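Long-range contact in uncharacterized protein MT2708 (Mycobacterium tuberculosis, PDB 2FGG), which is of unknown function and belongs to the Rv2632c-like family, which also includes Rv1738 of the same organism: residues Thr24-Ala28 with Ala60-Leu65. Numbering follows the deposited sequence.
Sequences TRAKA and AIARAL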
loop_
_atom_site.group_PDB
_atom_site.type_symbol
_atom_site.label_atom_id
_atom_site.label_comp_id
_atom_site.label_asym_id
_atom_site.label_seq_id
_atom_site.Cartn_x
_atom_site.Cartn_y
_atom_site.Cartn_z
ATOM N N THR A 24 10.690 -11.622 -1.626
ATOM C CA THR A 24 10.775 -10.171 -1.511
ATOM C C THR A 24 9.469 -9.534 -1.006
ATOM O O THR A 24 8.378 -9.880 -1.454
ATOM C CB THR A 24 11.335 -9.516 -2.817
ATOM O OG1 THR A 24 10.658 -8.285 -3.091
ATOM C CG2 THR A 24 11.200 -10.449 -4.013
ATOM N N ARG A 25 9.605 -8.616 -0.052
ATOM C CA ARG A 25 8.462 -7.979 0.598
ATOM C C ARG A 25 8.527 -6.464 0.499
ATOM O O ARG A 25 9.569 -5.862 0.716
ATOM C CB ARG A 25 8.392 -8.374 2.075
ATOM C CG ARG A 25 7.208 -7.779 2.831
ATOM C CD ARG A 25 7.652 -7.169 4.155
ATOM N NE ARG A 25 7.867 -8.181 5.183
ATOM C CZ ARG A 25 8.644 -8.020 6.252
ATOM N NH1 ARG A 25 9.301 -6.882 6.447
ATOM N NH2 ARG A 25 8.773 -9.011 7.124
ATOM N N ALA A 26 7.396 -5.855 0.177
ATOM C CA ALA A 26 7.295 -4.408 0.159
ATOM C C ALA A 26 6.301 -3.906 1.196
ATOM O O ALA A 26 5.267 -4.525 1.447
ATOM C CB ALA A 26 6.930 -3.902 -1.220
ATOM N N LYS A 27 6.658 -2.784 1.808
ATOM C CA LYS A 27 5.789 -2.062 2.709
ATOM C C LYS A 27 5.604 -0.654 2.151
ATOM O O LYS A 27 6.588 0.011 1.826
ATOM C CB LYS A 27 6.395 -2.027 4.107
ATOM C CG LYS A 27 6.311 -3.365 4.828
ATOM C CD LYS A 27 7.071 -3.360 6.138
ATOM C CE LYS A 27 6.752 -4.601 6.927
ATOM N NZ LYS A 27 7.093 -4.413 8.356
ATOM N N ALA A 28 4.343 -0.233 1.997
ATOM C CA ALA A 28 3.997 1.133 1.576
ATOM C C ALA A 28 3.290 1.875 2.712
ATOM O O ALA A 28 2.145 1.568 3.045
ATOM C CB ALA A 28 3.135 1.107 0.334
ATOM N N ALA A 60 5.917 -7.106 -5.565
ATOM C CA ALA A 60 5.737 -6.826 -4.153
ATOM C C ALA A 60 5.139 -5.442 -3.968
ATOM O O ALA A 60 4.222 -5.274 -3.179
ATOM C CB ALA A 60 7.040 -6.937 -3.416
ATOM N N ILE A 61 5.657 -4.455 -4.690
ATOM C CA ILE A 61 5.143 -3.094 -4.592
ATOM C C ILE A 61 3.681 -3.053 -5.022
ATOM O O ILE A 61 2.853 -2.444 -4.357
ATOM C CB ILE A 61 5.961 -2.099 -5.442
ATOM C CG1 ILE A 61 7.402 -2.012 -4.940
ATOM C CG2 ILE A 61 5.346 -0.719 -5.383
ATOM C CD1 ILE A 61 8.312 -1.233 -5.869
ATOM N N ALA A 62 3.361 -3.714 -6.128
ATOM C CA ALA A 62 1.993 -3.776 -6.610
ATOM C C ALA A 62 1.051 -4.337 -5.541
ATOM O O ALA A 62 -0.016 -3.793 -5.306
ATOM C CB ALA A 62 1.920 -4.588 -7.900
ATOM N N ARG A 63 1.448 -5.420 -4.890
ATOM C CA ARG A 63 0.627 -6.027 -3.835
ATOM C C ARG A 63 0.536 -5.142 -2.585
ATOM O O ARG A 63 -0.513 -5.074 -1.945
ATOM C CB ARG A 63 1.143 -7.416 -3.493
ATOM C CG ARG A 63 1.131 -8.333 -4.685
ATOM C CD ARG A 63 1.664 -9.697 -4.384
ATOM N NE ARG A 63 1.118 -10.649 -5.342
ATOM C CZ ARG A 63 1.717 -11.764 -5.728
ATOM N NH1 ARG A 63 2.903 -12.083 -5.242
ATOM N NH2 ARG A 63 1.130 -12.555 -6.615
ATOM N N ALA A 64 1.627 -4.456 -2.260
ATOM C CA ALA A 64 1.628 -3.499 -1.170
ATOM C C ALA A 64 0.656 -2.352 -1.428
ATOM O O ALA A 64 -0.075 -1.958 -0.540
ATOM C CB ALA A 64 3.020 -2.978 -0.924
ATOM N N LEU A 65 0.643 -1.815 -2.640
ATOM C CA LEU A 65 -0.222 -0.678 -2.967
ATOM C C LEU A 65 -1.703 -1.061 -3.026
ATOM O O LEU A 65 -2.554 -0.267 -2.647
ATOM C CB LEU A 65 0.220 -0.022 -4.280
ATOM C CG LEU A 65 1.602 0.640 -4.316
ATOM C CD1 LEU A 65 1.872 1.179 -5.704
ATOM C CD2 LEU A 65 1.773 1.743 -3.267
#
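A long helix packed on one face of a three-stranded antiparallel sheet forms the core of this small alpha+beta chain, and here Ala26 of the middle strand meets Ala60 and Ala64, one turn apart on the helix. The two segments run in broadly the same direction, crossing at -38°, and their axes come within 7.0 Å, a close approach that the small methyl side chains permit. Ala26 CB sits against the turn between Ala60 and Ala64, 3.7 Å from Ala60 CB and 4.0 Å from Ala64 CB. The same methyl also packs against the helix backbone, 3.6 Å from Ala60 O, the carbonyl that accepts the regular helical bond from Ala64 N. In return, Ala64 CB presses against the strand backbone, 3.6 Å from Ala26 O. No hydrogen bond joins the segments, and the contacts are mostly apolar or of methyl groups on backbone atoms. Larger side chains flank the alanines. With its CG1 branch anti to the carbonyl carbon (chi1 -63°), Ile61 brings that atom to 4.2 Å from Ala26 CB, a peripheral contact, since its CB points away from the strand. One turn on, the end of Leu65 turns in toward the strand, with CD2 3.9 Å from Ala28 CB. At the start of the strand segment, Thr24 OG1 skirts Ala60 CB, also at 3.9 Å. Arg25 and Lys27 project from the other face of the sheet, where the guanidinium of Arg25 forms a salt bridge with Glu18. The middle strand is hydrogen-bonded to both neighbours, Ala26 and Ala28 pairing with Gly41 and Gly39 of strand 35-43, Arg25 and Lys27 with Glu18 and Leu16 of strand 14-19. Helix 54-83 also touches both outer strands, through Ile61 on Ile17 and Arg63 NH1 hydrogen-bonded to Leu42 O.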